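PDB 6TM0: Mgp-operon protein 3 from Mycoplasma pneumoniae M129, which binds sialic acid-containing oligosaccharides and probably mediates attachment of the bacterium to host cells as a membrane-anchored adhesin. Local coordinates for residues A[49-54]-A[117-122]; A[183-188]-A[570-575]; A[563-568]-A[647-652]; A[809-814]-A[911-916]; A[860-865]-A[890-895]. All blocks are in the same frame, centred on the assembly; numbering follows the deposited sequence.

Interaction 1: residues A[49-54]-A[117-122]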
# COMPACT_ATOMS: atom_id res chain seq x y z
N GLY A 49 19.62 19.22 -4.74
CA GLY A 49 20.87 19.74 -5.28
C GLY A 49 21.91 20.03 -4.23
O GLY A 49 22.02 19.31 -3.23
N ASP A 50 22.62 21.14 -4.41
CA ASP A 50 23.73 21.58 -3.55
C ASP A 50 23.37 22.64 -2.51
O ASP A 50 24.09 22.74 -1.50
CB ASP A 50 24.92 22.08 -4.41
CG ASP A 50 24.58 23.00 -5.60
OD1 ASP A 50 23.39 23.41 -5.73
OD2 ASP A 50 25.50 23.30 -6.39
N THR A 51 22.29 23.43 -2.72
CA THR A 51 21.92 24.54 -1.84
C THR A 51 20.48 24.49 -1.24
O THR A 51 20.14 25.33 -0.40
CB THR A 51 22.15 25.86 -2.58
OG1 THR A 51 22.05 26.93 -1.65
CG2 THR A 51 21.19 26.06 -3.77
N LYS A 52 19.65 23.53 -1.68
CA LYS A 52 18.28 23.41 -1.17
C LYS A 52 18.12 22.14 -0.31
O LYS A 52 18.94 21.20 -0.38
CB LYS A 52 17.29 23.41 -2.35
CG LYS A 52 15.88 23.90 -2.02
CD LYS A 52 14.98 24.02 -3.26
CE LYS A 52 15.45 25.12 -4.19
NZ LYS A 52 14.64 25.17 -5.44
N LEU A 53 17.09 22.15 0.55
CA LEU A 53 16.70 21.04 1.41
C LEU A 53 15.21 21.16 1.69
O LEU A 53 14.78 22.08 2.39
CB LEU A 53 17.51 20.94 2.71
CG LEU A 53 17.03 19.85 3.65
CD1 LEU A 53 18.02 18.72 3.73
CD2 LEU A 53 16.74 20.40 5.00
N VAL A 54 14.44 20.23 1.12
CA VAL A 54 12.98 20.17 1.24
C VAL A 54 12.63 19.14 2.32
O VAL A 54 13.30 18.12 2.42
CB VAL A 54 12.34 19.86 -0.13
CG1 VAL A 54 10.84 19.88 -0.03
CG2 VAL A 54 12.81 20.86 -1.18
N ILE A 117 10.86 24.65 2.84
CA ILE A 117 11.98 24.91 1.92
C ILE A 117 13.07 25.62 2.69
O ILE A 117 12.81 26.65 3.31
CB ILE A 117 11.58 25.71 0.65
CG1 ILE A 117 10.29 25.15 -0.04
CG2 ILE A 117 12.76 25.84 -0.33
CD1 ILE A 117 10.32 23.68 -0.63
N PHE A 118 14.28 25.06 2.64
CA PHE A 118 15.46 25.58 3.33
C PHE A 118 16.55 25.91 2.33
O PHE A 118 16.66 25.24 1.29
CB PHE A 118 15.98 24.56 4.34
CG PHE A 118 15.15 24.38 5.58
CD1 PHE A 118 14.12 23.44 5.62
CD2 PHE A 118 15.42 25.10 6.73
CE1 PHE A 118 13.36 23.27 6.77
CE2 PHE A 118 14.65 24.92 7.89
CZ PHE A 118 13.63 23.99 7.90
N LYS A 119 17.37 26.93 2.65
CA LYS A 119 18.50 27.38 1.85
C LYS A 119 19.78 27.16 2.64
O LYS A 119 19.77 27.30 3.86
CB LYS A 119 18.31 28.86 1.45
CG LYS A 119 19.48 29.47 0.64
CD LYS A 119 19.49 29.11 -0.86
CE LYS A 119 20.51 29.91 -1.64
NZ LYS A 119 20.09 31.33 -1.83
N ALA A 120 20.85 26.74 1.95
CA ALA A 120 22.15 26.47 2.56
C ALA A 120 22.78 27.77 2.97
O ALA A 120 22.58 28.77 2.29
CB ALA A 120 23.05 25.74 1.58
N ALA A 121 23.52 27.77 4.09
CA ALA A 121 24.16 28.96 4.65
C ALA A 121 25.67 28.74 4.96
O ALA A 121 26.18 27.67 4.62
CB ALA A 121 23.39 29.35 5.91
N PRO A 122 26.41 29.69 5.59
CA PRO A 122 27.84 29.44 5.89
C PRO A 122 28.05 28.29 6.87
O PRO A 122 27.21 28.06 7.74
CB PRO A 122 28.31 30.77 6.49
CG PRO A 122 27.08 31.39 7.05
CD PRO A 122 26.01 31.03 6.07
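L53 and F118 face each other as a hydrogen-bonded pair of antiparallel strands, and their backbones are tied in both directions: F118 N donates to L53 O at 3.0 Å, and L53 N donates to F118 O at 3.2 Å. A third backbone bond, from A120 N to T51 O at 2.8 Å, extends the pairing just before strand 52-59 begins. F118 O is used twice, since the CA of K52 also brings a CH group to it, 3.5 Å away.

The apolar contacts divide between the two faces. On one, L53 and F118 lie side by side and point the same way, with L53 CD2 4.1 Å from F118 CD1; the F118 ring also meets F128 edge-to-face. On the other, I117 CG1 stands beside its own backbone N (chi1 -47°), and chi2 then carries CD1 over the fork of V54, 3.8 Å from V54 CG2. This single methyl spans both valine methyls, a fit that branched aliphatic chains allow.

The polar side chains of K52 and K119 lie on the V54/I117 face, and T51 sits just before its strand. T51 OG1 lies 3.4 Å from K119 CE, so threonine meets the lysine's aliphatic stem rather than its ammonium. K52 rests its CG on I117 CG2 and sends NZ on to E483 and Y460. Lysine thus serves both environments: its methylenes extend the apolar packing, while its charged end links this four-stranded antiparallel sheet to a neighbouring part of the fold.

Interaction 2: residues A[183-188]-A[570-575]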
# COMPACT_ATOMS: atom_id res chain seq x y z
N ASN A 183 -17.17 -16.42 4.07
CA ASN A 183 -17.51 -16.34 2.64
C ASN A 183 -18.93 -15.82 2.45
O ASN A 183 -19.83 -16.12 3.26
CB ASN A 183 -17.42 -17.72 1.97
CG ASN A 183 -16.07 -18.15 1.43
OD1 ASN A 183 -15.34 -17.39 0.77
ND2 ASN A 183 -15.74 -19.41 1.65
N GLY A 184 -19.14 -15.08 1.37
CA GLY A 184 -20.44 -14.56 0.99
C GLY A 184 -21.31 -15.64 0.38
O GLY A 184 -20.94 -16.82 0.39
N VAL A 185 -22.45 -15.26 -0.16
CA VAL A 185 -23.40 -16.19 -0.78
C VAL A 185 -22.87 -16.67 -2.18
O VAL A 185 -21.90 -16.10 -2.69
CB VAL A 185 -24.83 -15.57 -0.79
CG1 VAL A 185 -25.02 -14.53 -1.88
CG2 VAL A 185 -25.92 -16.63 -0.84
N ALA A 186 -23.43 -17.75 -2.75
CA ALA A 186 -23.05 -18.26 -4.07
C ALA A 186 -23.85 -17.47 -5.15
O ALA A 186 -24.91 -16.92 -4.83
CB ALA A 186 -23.35 -19.75 -4.16
N GLN A 187 -23.35 -17.38 -6.41
CA GLN A 187 -24.04 -16.58 -7.43
C GLN A 187 -25.32 -17.25 -8.01
O GLN A 187 -26.16 -16.54 -8.59
CB GLN A 187 -23.11 -16.07 -8.53
CG GLN A 187 -22.62 -17.09 -9.55
CD GLN A 187 -21.81 -16.43 -10.65
OE1 GLN A 187 -22.08 -15.28 -11.07
NE2 GLN A 187 -20.81 -17.14 -11.15
N ASP A 188 -25.50 -18.57 -7.82
CA ASP A 188 -26.71 -19.24 -8.29
C ASP A 188 -27.89 -18.92 -7.37
O ASP A 188 -29.04 -18.90 -7.81
CB ASP A 188 -26.49 -20.75 -8.51
CG ASP A 188 -25.98 -21.60 -7.36
OD1 ASP A 188 -25.39 -21.03 -6.41
OD2 ASP A 188 -26.17 -22.83 -7.41
N ALA A 570 -32.45 -10.63 2.48
CA ALA A 570 -31.81 -10.56 1.17
C ALA A 570 -30.63 -11.48 1.10
O ALA A 570 -29.99 -11.74 2.13
CB ALA A 570 -31.38 -9.13 0.85
N SER A 571 -30.34 -11.98 -0.11
CA SER A 571 -29.21 -12.86 -0.41
C SER A 571 -27.89 -12.19 -0.09
O SER A 571 -27.09 -12.74 0.66
CB SER A 571 -29.22 -13.28 -1.88
OG SER A 571 -30.27 -14.19 -2.14
N THR A 572 -27.68 -10.99 -0.63
CA THR A 572 -26.43 -10.27 -0.43
C THR A 572 -26.54 -9.23 0.72
O THR A 572 -25.72 -8.32 0.79
CB THR A 572 -25.89 -9.70 -1.76
OG1 THR A 572 -26.91 -8.99 -2.48
CG2 THR A 572 -25.29 -10.80 -2.64
N TYR A 573 -27.46 -9.45 1.68
CA TYR A 573 -27.58 -8.59 2.86
C TYR A 573 -26.35 -8.73 3.76
O TYR A 573 -25.81 -9.83 3.90
CB TYR A 573 -28.86 -8.93 3.66
CG TYR A 573 -28.92 -8.34 5.05
CD1 TYR A 573 -29.28 -7.01 5.26
CD2 TYR A 573 -28.65 -9.12 6.18
CE1 TYR A 573 -29.36 -6.46 6.54
CE2 TYR A 573 -28.73 -8.58 7.47
CZ TYR A 573 -29.09 -7.26 7.65
OH TYR A 573 -29.16 -6.72 8.91
N ASN A 574 -25.91 -7.60 4.37
CA ASN A 574 -24.79 -7.48 5.31
C ASN A 574 -23.46 -8.07 4.79
O ASN A 574 -22.63 -8.48 5.60
CB ASN A 574 -25.16 -8.07 6.69
CG ASN A 574 -24.97 -7.10 7.83
OD1 ASN A 574 -23.87 -6.92 8.37
ND2 ASN A 574 -26.04 -6.43 8.22
N GLN A 575 -23.24 -8.07 3.45
CA GLN A 575 -21.98 -8.61 2.89
C GLN A 575 -21.35 -7.74 1.81
O GLN A 575 -22.04 -6.96 1.13
CB GLN A 575 -22.14 -10.07 2.38
CG GLN A 575 -22.58 -10.23 0.92
CD GLN A 575 -22.37 -11.62 0.38
OE1 GLN A 575 -22.99 -12.59 0.83
NE2 GLN A 575 -21.49 -11.75 -0.62
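G184 and V185 pass the loop 570-575 without any backbone pairing: the CA atoms of G184 and Q575 are 6.4 Å apart, those of V185 and T572 6.7 Å, and the gap is bridged by side chains. The polar bridge comes from Q575. With its CG between the backbone N and the carbonyl carbon (chi1 89°) and the chain extended beyond, the carboxamide reaches across to the 183-188 backbone. OE1 accepts from V185 N at 2.9 Å, and the donor lies in the carbonyl plane, a bond directed onto one lone pair of OE1, which holds the carboxamide against the loop backbone. The amide end of Q575 lies against G184, whose CA is 3.2 Å from OE1. Glycine suits this place: with no side chain, G184 lets the flat carboxamide lie directly on its CA. Q575 NE2 itself makes a weak hydrogen bond to T219.

Residues T572 to Q575 form a type II beta turn leading into strand 575-577. N574 takes up the left-handed backbone conformation of its third position, which asparagine tolerates better than most residues. The turn offers its first residue to the apolar half of the contact: V185 CG1 meets T572 CG2 at 3.8 Å, the two side chains crossing at about a right angle, and the same V185 methyl lies 3.7 Å from S571 O. V190 of the helix 187-192 packs against both V185 and T572. A186 is the N-cap of that helix, and the side chain of V185 lies about 13 Å from the bound sialic acid.

Interaction 3: residues A[563-568]-A[647-652]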
# COMPACT_ATOMS: atom_id res chain seq x y z
N ASP A 563 -23.42 -4.49 -0.08
CA ASP A 563 -24.90 -4.35 -0.12
C ASP A 563 -25.54 -3.68 1.14
O ASP A 563 -25.72 -4.30 2.20
CB ASP A 563 -25.60 -5.68 -0.41
CG ASP A 563 -27.01 -5.57 -0.96
OD1 ASP A 563 -27.61 -4.46 -0.87
OD2 ASP A 563 -27.53 -6.58 -1.48
N MET A 564 -26.00 -2.43 0.93
CA MET A 564 -26.60 -1.53 1.92
C MET A 564 -28.06 -1.79 2.31
O MET A 564 -28.56 -1.12 3.24
CB MET A 564 -26.46 -0.10 1.42
CG MET A 564 -25.12 0.48 1.71
SD MET A 564 -25.27 2.21 2.18
CE MET A 564 -26.04 2.04 3.82
N THR A 565 -28.73 -2.78 1.65
CA THR A 565 -30.13 -3.19 1.86
C THR A 565 -30.57 -3.33 3.34
O THR A 565 -29.90 -3.97 4.13
CB THR A 565 -30.47 -4.46 1.07
OG1 THR A 565 -31.86 -4.75 1.23
CG2 THR A 565 -29.66 -5.67 1.48
N THR A 566 -31.70 -2.71 3.67
CA THR A 566 -32.36 -2.74 4.97
C THR A 566 -32.91 -4.18 5.20
O THR A 566 -32.87 -4.70 6.31
CB THR A 566 -33.51 -1.68 4.93
OG1 THR A 566 -33.00 -0.43 4.45
CG2 THR A 566 -34.22 -1.48 6.29
N ASP A 567 -33.41 -4.81 4.10
CA ASP A 567 -33.98 -6.16 3.98
C ASP A 567 -33.00 -7.27 4.42
O ASP A 567 -32.19 -7.75 3.61
CB ASP A 567 -34.44 -6.36 2.52
CG ASP A 567 -35.20 -7.65 2.22
OD1 ASP A 567 -35.83 -8.20 3.15
OD2 ASP A 567 -35.18 -8.08 1.05
N SER A 568 -33.10 -7.70 5.70
CA SER A 568 -32.27 -8.75 6.32
C SER A 568 -32.52 -10.17 5.75
O SER A 568 -31.79 -11.09 6.09
CB SER A 568 -32.42 -8.72 7.84
OG SER A 568 -33.75 -9.01 8.24
N THR A 647 -33.47 -1.18 -8.20
CA THR A 647 -33.67 -1.00 -6.76
C THR A 647 -32.35 -1.08 -5.94
O THR A 647 -32.29 -0.51 -4.86
CB THR A 647 -34.78 -1.98 -6.31
OG1 THR A 647 -35.62 -1.37 -5.33
CG2 THR A 647 -34.25 -3.33 -5.83
N ALA A 648 -31.31 -1.77 -6.49
CA ALA A 648 -29.97 -2.03 -5.89
C ALA A 648 -29.29 -0.82 -5.23
O ALA A 648 -29.20 0.25 -5.84
CB ALA A 648 -29.04 -2.63 -6.94
N LYS A 649 -28.81 -1.00 -3.98
CA LYS A 649 -28.14 0.02 -3.17
C LYS A 649 -26.71 -0.47 -2.86
O LYS A 649 -26.47 -1.08 -1.82
CB LYS A 649 -28.91 0.30 -1.85
CG LYS A 649 -30.45 0.34 -1.97
CD LYS A 649 -31.15 -0.23 -0.71
CE LYS A 649 -32.39 -1.05 -1.04
NZ LYS A 649 -33.12 -1.56 0.16
N ILE A 650 -25.77 -0.25 -3.79
CA ILE A 650 -24.39 -0.71 -3.58
C ILE A 650 -23.48 0.46 -3.34
O ILE A 650 -23.30 1.30 -4.23
CB ILE A 650 -23.85 -1.64 -4.71
CG1 ILE A 650 -24.87 -2.78 -5.10
CG2 ILE A 650 -22.46 -2.19 -4.37
CD1 ILE A 650 -25.36 -3.76 -4.01
N ALA A 651 -22.92 0.53 -2.11
CA ALA A 651 -21.98 1.55 -1.69
C ALA A 651 -20.57 1.03 -1.93
O ALA A 651 -20.42 -0.11 -2.40
CB ALA A 651 -22.20 1.86 -0.22
N SER A 652 -19.54 1.86 -1.63
CA SER A 652 -18.12 1.54 -1.82
C SER A 652 -17.40 1.23 -0.50
O SER A 652 -17.59 1.94 0.49
CB SER A 652 -17.41 2.66 -2.58
OG SER A 652 -16.40 2.10 -3.41
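D563 and K649 set the contact by their first torsions: D563 CG, anti to its own N (chi1 -159°), directs the carboxylate to where OD1 can accept from T565 N, whereas K649 CG, beside its N (chi1 -40°), starts the lysine chain toward T565, and bends at chi2 and chi3 lead it along the departing loop. K649 NZ ends 3.6 Å from T565 OG1, the two side chains crossing at about a right angle. No salt bridge forms with D563, whose OD1 stays 6.3 Å from K649 NZ; any attraction between the charges would act only at long range.

The backbone tie across the contact runs from M564 N to K649 O, 3.1 Å long, with the donor nearly along the C=O axis. M564 CB also rests on this carbonyl, and bends at chi2 and chi3 lay both CG and SD on the A651 methyl, CG at 3.8 Å from A651 CB. I650 swings its CD1 against D563 CG at 3.9 Å, applying a methyl to the carboxylate while both oxygens are engaged. OD2 is bonded to T572 OG1, and D563 OD1 accepts from T565 N at 3.2 Å, approached from above the carboxylate plane.

That last bond, to the amide two residues on, makes an Asx turn, for which the short, acceptor-bearing side chain of aspartate is well suited. It bends the chain just where D563 and I650 form a non-hydrogen-bonded antiparallel pair, as suits the end of a strand, here 549-563, passing into a loop.

Interaction 4: residues A[809-814]-A[911-916]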
# COMPACT_ATOMS: atom_id res chain seq x y z
N VAL A 809 13.32 -8.75 -4.15
CA VAL A 809 13.50 -7.41 -4.72
C VAL A 809 12.89 -7.28 -6.12
O VAL A 809 13.13 -8.12 -6.99
CB VAL A 809 14.97 -6.93 -4.67
CG1 VAL A 809 15.88 -7.74 -5.60
CG2 VAL A 809 15.09 -5.44 -4.96
N VAL A 810 12.16 -6.19 -6.34
CA VAL A 810 11.64 -5.93 -7.68
C VAL A 810 12.41 -4.76 -8.29
O VAL A 810 12.86 -3.86 -7.56
CB VAL A 810 10.08 -5.83 -7.84
CG1 VAL A 810 9.31 -6.37 -6.64
CG2 VAL A 810 9.60 -4.44 -8.23
N ARG A 811 12.63 -4.84 -9.61
CA ARG A 811 13.34 -3.83 -10.39
C ARG A 811 12.47 -3.41 -11.55
O ARG A 811 11.98 -4.27 -12.31
CB ARG A 811 14.69 -4.34 -10.89
CG ARG A 811 15.56 -3.25 -11.52
CD ARG A 811 16.97 -3.70 -11.83
NE ARG A 811 17.53 -2.87 -12.90
CZ ARG A 811 18.56 -3.19 -13.67
NH1 ARG A 811 19.20 -4.34 -13.49
NH2 ARG A 811 18.97 -2.37 -14.62
N LEU A 812 12.28 -2.08 -11.66
CA LEU A 812 11.49 -1.41 -12.69
C LEU A 812 12.44 -0.71 -13.63
O LEU A 812 13.23 0.13 -13.19
CB LEU A 812 10.51 -0.43 -12.03
CG LEU A 812 9.77 -0.98 -10.80
CD1 LEU A 812 9.08 0.11 -10.07
CD2 LEU A 812 8.79 -2.08 -11.17
N ASN A 813 12.45 -1.12 -14.90
CA ASN A 813 13.37 -0.61 -15.92
C ASN A 813 12.69 0.36 -16.89
O ASN A 813 11.53 0.16 -17.25
CB ASN A 813 14.04 -1.77 -16.66
CG ASN A 813 14.40 -2.91 -15.74
OD1 ASN A 813 15.23 -2.78 -14.84
ND2 ASN A 813 13.76 -4.05 -15.93
N PHE A 814 13.41 1.42 -17.28
CA PHE A 814 12.91 2.49 -18.14
C PHE A 814 13.82 2.78 -19.31
O PHE A 814 15.04 2.74 -19.18
CB PHE A 814 12.75 3.79 -17.34
CG PHE A 814 12.04 3.66 -16.02
CD1 PHE A 814 12.72 3.24 -14.88
CD2 PHE A 814 10.70 4.00 -15.90
CE1 PHE A 814 12.06 3.12 -13.66
CE2 PHE A 814 10.04 3.90 -14.67
CZ PHE A 814 10.73 3.45 -13.56
N GLN A 911 15.02 -11.01 -22.02
CA GLN A 911 14.79 -11.03 -20.58
C GLN A 911 14.77 -9.57 -20.03
O GLN A 911 15.05 -8.63 -20.78
CB GLN A 911 15.91 -11.84 -19.89
CG GLN A 911 15.41 -12.97 -18.98
CD GLN A 911 14.96 -14.20 -19.73
OE1 GLN A 911 15.59 -14.66 -20.69
NE2 GLN A 911 13.86 -14.79 -19.27
N ALA A 912 14.43 -9.39 -18.74
CA ALA A 912 14.38 -8.08 -18.10
C ALA A 912 15.59 -7.90 -17.17
O ALA A 912 15.90 -8.84 -16.44
CB ALA A 912 13.10 -7.95 -17.30
N PRO A 913 16.26 -6.71 -17.14
CA PRO A 913 17.39 -6.53 -16.20
C PRO A 913 16.92 -6.60 -14.74
O PRO A 913 16.05 -5.83 -14.32
CB PRO A 913 17.94 -5.14 -16.55
CG PRO A 913 17.36 -4.80 -17.86
CD PRO A 913 16.04 -5.49 -17.93
N ALA A 914 17.45 -7.57 -14.00
CA ALA A 914 17.08 -7.83 -12.61
C ALA A 914 18.02 -7.20 -11.58
O ALA A 914 19.02 -6.58 -11.92
CB ALA A 914 16.96 -9.32 -12.37
N ALA A 915 17.69 -7.39 -10.30
CA ALA A 915 18.45 -6.90 -9.17
C ALA A 915 18.68 -8.05 -8.16
O ALA A 915 18.03 -9.09 -8.25
CB ALA A 915 17.69 -5.76 -8.52
N LEU A 916 19.63 -7.88 -7.21
CA LEU A 916 19.92 -8.90 -6.20
C LEU A 916 20.02 -8.32 -4.80
O LEU A 916 20.91 -7.51 -4.54
CB LEU A 916 21.19 -9.69 -6.56
CG LEU A 916 21.46 -10.93 -5.72
CD1 LEU A 916 20.76 -12.16 -6.29
CD2 LEU A 916 22.93 -11.19 -5.61
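V809 opens the contact by placing CG1 4.0 Å from A915 CB and close to the A915 carbonyl. This CG1 lies between the backbone N and the carbonyl carbon (chi1 68°), which aims it at the opposing strand, and the small alanine lets the two backbones come near.

Two residues on, R811 extends straight from CG to NE past P913 O, with its CD 3.4 Å from that oxygen. The guanidinium binds at its edge and packs by its face. R811 NH1 donates to A914 O at 2.7 Å, the oxygen lying in the guanidinium plane although the donor stands above the carbonyl plane. P913 CB presses on one face, 3.4 Å from R811 NH1. The buried charge has further partners: NH2 forms a salt bridge with E899, and NE bonds to S800 OG. Arginine suits the place because its several N-H groups can serve separate acceptors while its flat face packs on proline.

N813 closes the walk. Its ND2 makes a weak bond to P913 O at 3.3 Å and lies 3.4 Å from P913 CD, so its amide reaches both the ring and the carbonyl of the proline. N813 is held more firmly outside, by S800 through OD1 and I832 through ND2.

Strands 808-815 and 914-920 belong to different antiparallel sheets. Near this contact their axes approach to 6.1 Å at 145°, and they meet through side chains, as where adjacent beta-sheets pack; this is consistent with neighbouring blades of a beta-propeller.

Interaction 5: residues A[860-865]-A[890-895]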
# COMPACT_ATOMS: atom_id res chain seq x y z
N SER A 860 29.06 3.37 -7.39
CA SER A 860 29.11 1.91 -7.36
C SER A 860 27.86 1.24 -7.93
O SER A 860 27.82 0.01 -8.05
CB SER A 860 29.45 1.37 -5.97
OG SER A 860 28.45 1.69 -5.01
N GLY A 861 26.87 2.05 -8.33
CA GLY A 861 25.60 1.58 -8.88
C GLY A 861 24.82 0.67 -7.95
O GLY A 861 24.11 -0.24 -8.41
N LEU A 862 24.96 0.91 -6.62
CA LEU A 862 24.37 0.12 -5.55
C LEU A 862 23.34 0.84 -4.71
O LEU A 862 23.43 2.04 -4.48
CB LEU A 862 25.47 -0.40 -4.61
CG LEU A 862 26.52 -1.35 -5.18
CD1 LEU A 862 27.59 -1.56 -4.19
CD2 LEU A 862 25.92 -2.68 -5.54
N TRP A 863 22.40 0.06 -4.20
CA TRP A 863 21.35 0.54 -3.33
C TRP A 863 21.62 -0.01 -1.94
O TRP A 863 21.89 -1.21 -1.77
CB TRP A 863 19.98 0.07 -3.84
CG TRP A 863 19.45 0.82 -5.03
CD1 TRP A 863 18.67 1.94 -5.01
CD2 TRP A 863 19.55 0.43 -6.40
NE1 TRP A 863 18.30 2.29 -6.28
CE2 TRP A 863 18.82 1.38 -7.16
CE3 TRP A 863 20.16 -0.65 -7.07
CZ2 TRP A 863 18.72 1.29 -8.56
CZ3 TRP A 863 20.05 -0.73 -8.45
CH2 TRP A 863 19.35 0.24 -9.18
N PHE A 864 21.55 0.86 -0.95
CA PHE A 864 21.75 0.47 0.42
C PHE A 864 20.49 0.71 1.28
O PHE A 864 20.13 1.86 1.59
CB PHE A 864 23.02 1.10 1.00
CG PHE A 864 24.32 0.55 0.47
CD1 PHE A 864 24.72 -0.75 0.77
CD2 PHE A 864 25.20 1.36 -0.24
CE1 PHE A 864 25.95 -1.25 0.31
CE2 PHE A 864 26.43 0.86 -0.69
CZ PHE A 864 26.80 -0.44 -0.42
N TYR A 865 19.81 -0.38 1.64
CA TYR A 865 18.61 -0.30 2.47
C TYR A 865 19.01 -0.50 3.91
O TYR A 865 19.46 -1.59 4.28
CB TYR A 865 17.56 -1.35 2.04
CG TYR A 865 16.84 -1.05 0.74
CD1 TYR A 865 17.47 -1.25 -0.49
CD2 TYR A 865 15.50 -0.66 0.74
CE1 TYR A 865 16.80 -1.03 -1.69
CE2 TYR A 865 14.81 -0.47 -0.46
CZ TYR A 865 15.47 -0.64 -1.67
OH TYR A 865 14.81 -0.41 -2.84
N VAL A 890 21.53 -4.11 7.33
CA VAL A 890 21.66 -3.46 6.02
C VAL A 890 21.56 -4.48 4.86
O VAL A 890 22.16 -5.56 4.90
CB VAL A 890 22.94 -2.57 5.94
CG1 VAL A 890 23.15 -1.95 4.56
CG2 VAL A 890 22.90 -1.48 7.00
N ILE A 891 20.76 -4.13 3.83
CA ILE A 891 20.61 -4.93 2.61
C ILE A 891 21.20 -4.12 1.45
O ILE A 891 21.03 -2.89 1.38
CB ILE A 891 19.13 -5.37 2.30
CG1 ILE A 891 18.54 -6.26 3.42
CG2 ILE A 891 19.04 -6.08 0.94
CD1 ILE A 891 17.07 -6.78 3.20
N THR A 892 21.89 -4.83 0.54
CA THR A 892 22.46 -4.27 -0.68
C THR A 892 21.68 -4.88 -1.83
O THR A 892 21.52 -6.11 -1.91
CB THR A 892 23.93 -4.66 -0.86
OG1 THR A 892 24.65 -4.32 0.32
CG2 THR A 892 24.58 -4.00 -2.08
N VAL A 893 21.22 -4.02 -2.73
CA VAL A 893 20.56 -4.41 -3.96
C VAL A 893 21.57 -4.04 -5.04
O VAL A 893 22.24 -3.01 -4.92
CB VAL A 893 19.18 -3.73 -4.15
CG1 VAL A 893 18.57 -4.10 -5.49
CG2 VAL A 893 18.23 -4.10 -3.02
N SER A 894 21.74 -4.89 -6.04
CA SER A 894 22.70 -4.67 -7.11
C SER A 894 22.13 -5.11 -8.42
O SER A 894 21.41 -6.11 -8.44
CB SER A 894 23.98 -5.45 -6.83
OG SER A 894 23.71 -6.72 -6.23
N ARG A 895 22.47 -4.43 -9.51
CA ARG A 895 22.05 -4.79 -10.86
C ARG A 895 22.59 -6.17 -11.27
O ARG A 895 23.69 -6.57 -10.86
CB ARG A 895 22.54 -3.75 -11.86
CG ARG A 895 21.64 -2.54 -11.93
CD ARG A 895 22.13 -1.53 -12.95
NE ARG A 895 21.41 -0.28 -12.78
CZ ARG A 895 21.75 0.67 -11.91
NH1 ARG A 895 22.82 0.52 -11.14
NH2 ARG A 895 21.03 1.78 -11.82
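V893 lies between two aromatic side chains of the opposite strand, W863 and Y865, on the same face of the sheet. Its CB is 3.9 Å from W863 CB, and its CG2 reaches Y865 CE1 at 3.6 Å. The two methyls are divided: CG2, beside the backbone N, meets the tyrosine, while CG1, anti to that N (chi1 177°), turns to W863 CE3. A branched valine is thus able to fill both sides of its position. I891 continues this face beside Y865, and V802 of strand 799-805 packs onto it.

On the other face F864 and T892 run side by side in the same direction, with T892 OG1 3.3 Å from F864 CE1, and L862 CD2 meets S894 CB at 3.6 Å. T892 and S894 suit this side because they are small enough for F864 and L862 to lean over them.

Between the faces run two hydrogen-bonded pairs. W863 and V893 exchange two backbone bonds, as do Y865 and I891; the shortest is Y865 N to I891 O at 2.8 Å.

Toward the polar edge, R895 extends from CG to NE and lays one guanidinium face over W863 CH2, which is 3.5 Å from R895 NH2. The planes are 39° apart, and CH2 sits toward the rim of the guanidinium. NH1 is bonded to Y856 OH, while Y865 OH reaches G781 O, so the polar ends near the buried aromatics have partners. The contact is the pairing of antiparallel strands 862-868 and 888-896, inner neighbours in a sheet consistent with one blade of a beta-propeller.

Four of the five contacts fall into two pairs. Interactions 4 and 5, centres about 13 Å apart, meet in one sheet, through strand 914-920 of interaction 4: L916 N bonds to S894 O at 2.8 Å, and A915 CB touches V893 CG1. Interaction 4 thus joins the sheet of interaction 5 to the one before it in sequence. Interactions 2 and 3, centres about 12 Å apart, share the loop after strand 549-563, where Q575 O meets D563 N at 3.1 Å. Interaction 2 lies nearer the bound sialic acid, about 13 Å from the V185 side chain. Interaction 1 stands alone, its centre about 58 Å from that of interaction 2, across the chain's centre, and about 27 Å from that of interaction 5.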